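Local atomic coordinates of chorismatase (Streptomyces hygroscopicus, PDB entry 4BPS), a protein that hydrolyses chorismate to pyruvate and a dihydroxycyclohexadiene carboxylic acid, a step in making the immunosuppressants FK506 and FK520. Residues G287-Y299 / R332-A344. Numbering follows the deposited sequence.
Sequences GHVLADVDHLKVY and REDLLVEIEGMVA. With 3EB (3-(2-carboxyethyl)benzoic acid), chain B.
Glu340 and two side chains of the neighbouring strand, Lys297 and Tyr299, form the polar centre of this contact. Tyr299 OH gives its hydrogen bond to Glu340 OE1 (2.7 Å) from well above the carboxylate plane, while Lys297 NZ makes a salt bridge with Glu340 OE2 at 2.9 Å. The glutamate's CG stands between its own backbone N and carbonyl carbon (chi1 65°), which brings the carboxylate over to the other strand. Glu338, paired with Tyr299, sits two residues back along the strand on the same face, its OE2 3.2 Å from CA of the bound 3-(2-carboxyethyl)benzoic acid; it is the catalytic proton acceptor. Beneath these side chains, strands 296-299 and 337-343 run antiparallel in a mixed sheet of this YjgF-fold enzyme, and Tyr299 N to Glu338 O (2.8 Å) is one rung. A beta bulge between Asp294 and Lys297 shifts the register by one, with Gly341 facing it. On the other face, Leu296 CD2 meets Ile339 CG2 at 3.7 Å, and Val298 packs beside the same isoleucine, which also touches helix 259-274. Toward the C-terminus, Val343 CG1 rests over the centre of the His288 ring in a CH-pi contact, and Asp292 OD2 holds that ring by accepting from ND1 in the ring plane. From outside the two strands, Thr180 and Trp138 also hydrogen-bond the Glu340 carboxylate, while Lys297 NZ forms a second salt bridge with Glu74 and a hydrogen bond with Tyr140.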
loop_
_atom_site.group_PDB
_atom_site.type_symbol
_atom_site.label_atom_id
_atom_site.label_comp_id
_atom_site.label_asym_id
_atom_site.label_seq_id
_atom_site.Cartn_x
_atom_site.Cartn_y
_atom_site.Cartn_z
ATOM N N GLY A 287 -1.668 21.480 5.984
ATOM C CA GLY A 287 -0.886 21.023 4.856
ATOM C C GLY A 287 0.462 20.487 5.287
ATOM O O GLY A 287 0.883 20.665 6.436
ATOM N N HIS A 288 1.134 19.825 4.345
ATOM C CA HIS A 288 2.426 19.204 4.609
ATOM C C HIS A 288 3.373 19.448 3.443
ATOM O O HIS A 288 2.956 19.874 2.361
ATOM C CB HIS A 288 2.232 17.698 4.864
ATOM C CG HIS A 288 1.565 17.450 6.176
ATOM N ND1 HIS A 288 2.205 17.714 7.366
ATOM C CD2 HIS A 288 0.301 17.084 6.508
ATOM C CE1 HIS A 288 1.387 17.478 8.375
ATOM N NE2 HIS A 288 0.223 17.097 7.884
ATOM N N VAL A 289 4.645 19.167 3.706
ATOM C CA VAL A 289 5.714 19.202 2.722
ATOM C C VAL A 289 6.436 17.857 2.745
ATOM O O VAL A 289 6.237 17.041 3.666
ATOM C CB VAL A 289 6.699 20.364 3.003
ATOM C CG1 VAL A 289 5.988 21.713 2.820
ATOM C CG2 VAL A 289 7.319 20.225 4.398
ATOM N N LEU A 290 7.280 17.607 1.744
ATOM C CA LEU A 290 7.936 16.306 1.675
ATOM C C LEU A 290 8.742 15.964 2.914
ATOM O O LEU A 290 8.813 14.782 3.298
ATOM C CB LEU A 290 8.845 16.203 0.460
ATOM C CG LEU A 290 8.130 16.068 -0.875
ATOM C CD1 LEU A 290 9.196 16.009 -1.982
ATOM C CD2 LEU A 290 7.268 14.826 -0.916
ATOM N N ALA A 291 9.345 16.972 3.555
ATOM C CA ALA A 291 10.140 16.722 4.752
ATOM C C ALA A 291 9.317 16.158 5.917
ATOM O O ALA A 291 9.903 15.668 6.891
ATOM C CB ALA A 291 10.853 17.999 5.206
ATOM N N ASP A 292 7.990 16.227 5.804
ATOM C CA ASP A 292 7.109 15.706 6.851
ATOM C C ASP A 292 6.798 14.226 6.673
ATOM O O ASP A 292 6.269 13.594 7.583
ATOM C CB ASP A 292 5.764 16.436 6.855
ATOM C CG ASP A 292 5.876 17.911 7.133
ATOM O OD1 ASP A 292 6.837 18.337 7.802
ATOM O OD2 ASP A 292 4.952 18.637 6.677
ATOM N N VAL A 293 7.103 13.669 5.497
ATOM C CA VAL A 293 6.724 12.294 5.215
ATOM C C VAL A 293 7.734 11.353 5.861
ATOM O O VAL A 293 8.931 11.644 5.954
ATOM C CB VAL A 293 6.611 12.065 3.679
ATOM C CG1 VAL A 293 6.112 10.656 3.381
ATOM C CG2 VAL A 293 5.674 13.088 3.044
ATOM N N ASP A 294 7.249 10.211 6.334
ATOM C CA ASP A 294 8.108 9.242 7.009
ATOM C C ASP A 294 7.668 7.827 6.602
ATOM O O ASP A 294 6.651 7.632 5.919
ATOM C CB ASP A 294 8.002 9.469 8.520
ATOM C CG ASP A 294 9.180 8.914 9.323
ATOM O OD1 ASP A 294 10.095 8.251 8.790
ATOM O OD2 ASP A 294 9.140 9.150 10.560
ATOM N N HIS A 295 8.473 6.841 6.996
ATOM C CA HIS A 295 8.210 5.429 6.715
ATOM C C HIS A 295 7.900 5.224 5.240
ATOM O O HIS A 295 6.874 4.667 4.827
ATOM C CB HIS A 295 7.168 4.855 7.679
ATOM C CG HIS A 295 7.659 4.922 9.085
ATOM N ND1 HIS A 295 7.300 5.944 9.942
ATOM C CD2 HIS A 295 8.601 4.188 9.735
ATOM C CE1 HIS A 295 7.979 5.809 11.071
ATOM N NE2 HIS A 295 8.770 4.752 10.976
ATOM N N LEU A 296 8.854 5.675 4.440
ATOM C CA LEU A 296 8.752 5.585 2.994
ATOM C C LEU A 296 9.336 4.292 2.469
ATOM O O LEU A 296 10.396 3.854 2.919
ATOM C CB LEU A 296 9.456 6.762 2.328
ATOM C CG LEU A 296 8.897 8.144 2.705
ATOM C CD1 LEU A 296 9.767 8.853 3.736
ATOM C CD2 LEU A 296 8.758 9.002 1.459
ATOM N N LYS A 297 8.643 3.715 1.497
ATOM C CA LYS A 297 9.190 2.634 0.686
ATOM C C LYS A 297 9.338 3.151 -0.734
ATOM O O LYS A 297 8.407 3.768 -1.271
ATOM C CB LYS A 297 8.314 1.384 0.741
ATOM C CG LYS A 297 8.402 0.723 2.130
ATOM C CD LYS A 297 7.087 0.181 2.638
ATOM C CE LYS A 297 6.566 -0.886 1.742
ATOM N NZ LYS A 297 5.105 -1.172 2.032
ATOM N N VAL A 298 10.506 2.897 -1.311
ATOM C CA VAL A 298 10.860 3.366 -2.637
ATOM C C VAL A 298 11.141 2.113 -3.483
ATOM O O VAL A 298 12.118 1.410 -3.223
ATOM C CB VAL A 298 12.096 4.302 -2.579
ATOM C CG1 VAL A 298 12.468 4.761 -3.993
ATOM C CG2 VAL A 298 11.823 5.499 -1.679
ATOM N N TYR A 299 10.249 1.837 -4.429
ATOM C CA TYR A 299 10.355 0.654 -5.262
ATOM C C TYR A 299 11.065 1.026 -6.539
ATOM O O TYR A 299 10.692 2.023 -7.174
ATOM C CB TYR A 299 8.961 0.151 -5.592
ATOM C CG TYR A 299 8.050 -0.085 -4.403
ATOM C CD1 TYR A 299 8.199 -1.208 -3.586
ATOM C CD2 TYR A 299 6.994 0.789 -4.115
ATOM C CE1 TYR A 299 7.327 -1.455 -2.529
ATOM C CE2 TYR A 299 6.111 0.556 -3.061
ATOM C CZ TYR A 299 6.286 -0.580 -2.273
ATOM O OH TYR A 299 5.432 -0.879 -1.244
ATOM N N ARG A 332 3.239 -0.772 -14.372
ATOM C CA ARG A 332 3.476 -0.680 -15.823
ATOM C C ARG A 332 4.943 -0.930 -16.084
ATOM O O ARG A 332 5.797 -0.420 -15.350
ATOM C CB ARG A 332 3.179 0.714 -16.379
ATOM C CG ARG A 332 1.795 1.210 -16.118
ATOM C CD ARG A 332 1.636 2.616 -16.621
ATOM N NE ARG A 332 0.310 3.111 -16.297
ATOM C CZ ARG A 332 -0.083 4.359 -16.497
ATOM N NH1 ARG A 332 0.757 5.302 -16.973
ATOM N NH2 ARG A 332 -1.327 4.687 -16.190
ATOM N N GLU A 333 5.249 -1.660 -17.158
ATOM C CA GLU A 333 6.630 -1.921 -17.546
ATOM C C GLU A 333 7.435 -0.618 -17.673
ATOM O O GLU A 333 8.602 -0.598 -17.271
ATOM C CB GLU A 333 6.711 -2.714 -18.864
ATOM C CG GLU A 333 8.148 -3.028 -19.345
ATOM C CD GLU A 333 8.843 -4.120 -18.530
ATOM O OE1 GLU A 333 8.165 -4.974 -17.897
ATOM O OE2 GLU A 333 10.094 -4.132 -18.526
ATOM N N ASP A 334 6.815 0.451 -18.199
ATOM C CA ASP A 334 7.566 1.692 -18.396
ATOM C C ASP A 334 7.688 2.600 -17.173
ATOM O O ASP A 334 8.337 3.646 -17.261
ATOM C CB ASP A 334 7.055 2.480 -19.616
ATOM C CG ASP A 334 5.643 3.017 -19.467
ATOM O OD1 ASP A 334 5.084 3.047 -18.347
ATOM O OD2 ASP A 334 5.116 3.490 -20.507
ATOM N N LEU A 335 7.116 2.188 -16.047
ATOM C CA LEU A 335 7.365 2.871 -14.785
ATOM C C LEU A 335 8.580 2.238 -14.131
ATOM O O LEU A 335 8.688 1.008 -14.043
ATOM C CB LEU A 335 6.134 2.823 -13.876
ATOM C CG LEU A 335 4.921 3.594 -14.421
ATOM C CD1 LEU A 335 3.698 3.322 -13.552
ATOM C CD2 LEU A 335 5.198 5.105 -14.532
ATOM N N LEU A 336 9.477 3.097 -13.658
ATOM C CA LEU A 336 10.797 2.685 -13.214
ATOM C C LEU A 336 11.014 2.824 -11.714
ATOM O O LEU A 336 12.005 2.313 -11.171
ATOM C CB LEU A 336 11.846 3.539 -13.937
ATOM C CG LEU A 336 11.741 3.519 -15.469
ATOM C CD1 LEU A 336 12.702 4.520 -16.086
ATOM C CD2 LEU A 336 11.984 2.124 -16.003
ATOM N N VAL A 337 10.117 3.563 -11.049
ATOM C CA VAL A 337 10.274 3.897 -9.639
ATOM C C VAL A 337 8.928 4.334 -9.092
ATOM O O VAL A 337 8.124 4.943 -9.820
ATOM C CB VAL A 337 11.325 5.025 -9.463
ATOM C CG1 VAL A 337 10.990 6.296 -10.297
ATOM C CG2 VAL A 337 11.518 5.375 -7.967
ATOM N N GLU A 338 8.652 4.020 -7.824
ATOM C CA GLU A 338 7.501 4.587 -7.138
ATOM C C GLU A 338 7.851 4.780 -5.667
ATOM O O GLU A 338 8.740 4.099 -5.143
ATOM C CB GLU A 338 6.293 3.668 -7.177
ATOM C CG GLU A 338 5.616 3.615 -8.491
ATOM C CD GLU A 338 4.329 2.831 -8.396
ATOM O OE1 GLU A 338 4.241 1.926 -7.510
ATOM O OE2 GLU A 338 3.403 3.083 -9.176
ATOM N N ILE A 339 7.136 5.686 -5.009
ATOM C CA ILE A 339 7.369 5.992 -3.617
ATOM C C ILE A 339 6.035 6.045 -2.877
ATOM O O ILE A 339 5.092 6.681 -3.356
ATOM C CB ILE A 339 8.087 7.345 -3.457
ATOM C CG1 ILE A 339 9.343 7.412 -4.328
ATOM C CG2 ILE A 339 8.441 7.600 -1.993
ATOM C CD1 ILE A 339 9.223 8.295 -5.512
ATOM N N GLU A 340 5.963 5.386 -1.713
ATOM C CA GLU A 340 4.838 5.528 -0.806
ATOM C C GLU A 340 5.368 6.032 0.541
ATOM O O GLU A 340 6.562 5.960 0.828
ATOM C CB GLU A 340 4.102 4.188 -0.610
ATOM C CG GLU A 340 4.935 3.125 0.068
ATOM C CD GLU A 340 4.167 1.832 0.286
ATOM O OE1 GLU A 340 3.775 1.190 -0.710
ATOM O OE2 GLU A 340 3.945 1.444 1.475
ATOM N N GLY A 341 4.464 6.462 1.416
ATOM C CA GLY A 341 4.852 6.852 2.748
ATOM C C GLY A 341 3.640 7.394 3.498
ATOM O O GLY A 341 2.509 7.302 3.026
HETATM N N MSE A 342 3.882 8.019 4.648
HETATM C CA MSE A 342 2.771 8.536 5.456
HETATM C C MSE A 342 3.226 9.742 6.254
HETATM O O MSE A 342 4.424 9.970 6.456
HETATM C CB MSE A 342 2.201 7.455 6.387
HETATM C CG MSE A 342 3.167 6.951 7.437
HETATM SE SE MSE A 342 2.300 5.770 8.734
HETATM C CE MSE A 342 1.503 7.156 9.795
ATOM N N VAL A 343 2.259 10.526 6.708
ATOM C CA VAL A 343 2.511 11.571 7.685
ATOM C C VAL A 343 1.770 11.191 8.964
ATOM O O VAL A 343 0.545 11.055 8.974
ATOM C CB VAL A 343 2.036 12.948 7.188
ATOM C CG1 VAL A 343 2.407 14.042 8.193
ATOM C CG2 VAL A 343 2.670 13.267 5.849
ATOM N N ALA A 344 2.540 10.974 10.031
ATOM C CA ALA A 344 1.976 10.568 11.320
ATOM C C ALA A 344 1.353 11.753 12.058
ATOM O O ALA A 344 0.590 11.522 13.016
ATOM C CB ALA A 344 3.057 9.958 12.176
ATOM O OXT ALA A 344 1.609 12.927 11.709
HETATM C C 3EB B . -0.528 4.621 -11.062
HETATM O O 3EB B . -1.450 4.125 -11.718
HETATM C CA 3EB B . 0.739 3.867 -10.770
HETATM O OAB 3EB B . -3.179 -0.896 -8.708
HETATM O OAD 3EB B . -3.252 -0.624 -6.508
HETATM C CAE 3EB B . -0.138 3.043 -7.971
HETATM C CAF 3EB B . -0.811 2.790 -6.782
HETATM C CAG 3EB B . -0.298 2.197 -9.069
HETATM C CAH 3EB B . -1.641 1.688 -6.666
HETATM C CAL 3EB B . -2.797 -0.313 -7.673
HETATM C CAM 3EB B . -1.153 1.102 -8.941
HETATM C CAN 3EB B . -1.843 0.847 -7.756
HETATM O OXT 3EB B . -0.563 5.838 -10.635
HETATM C C2 3EB B . 0.465 2.403 -10.368
HETATM O O HOH W 1 5.358 12.001 9.733
#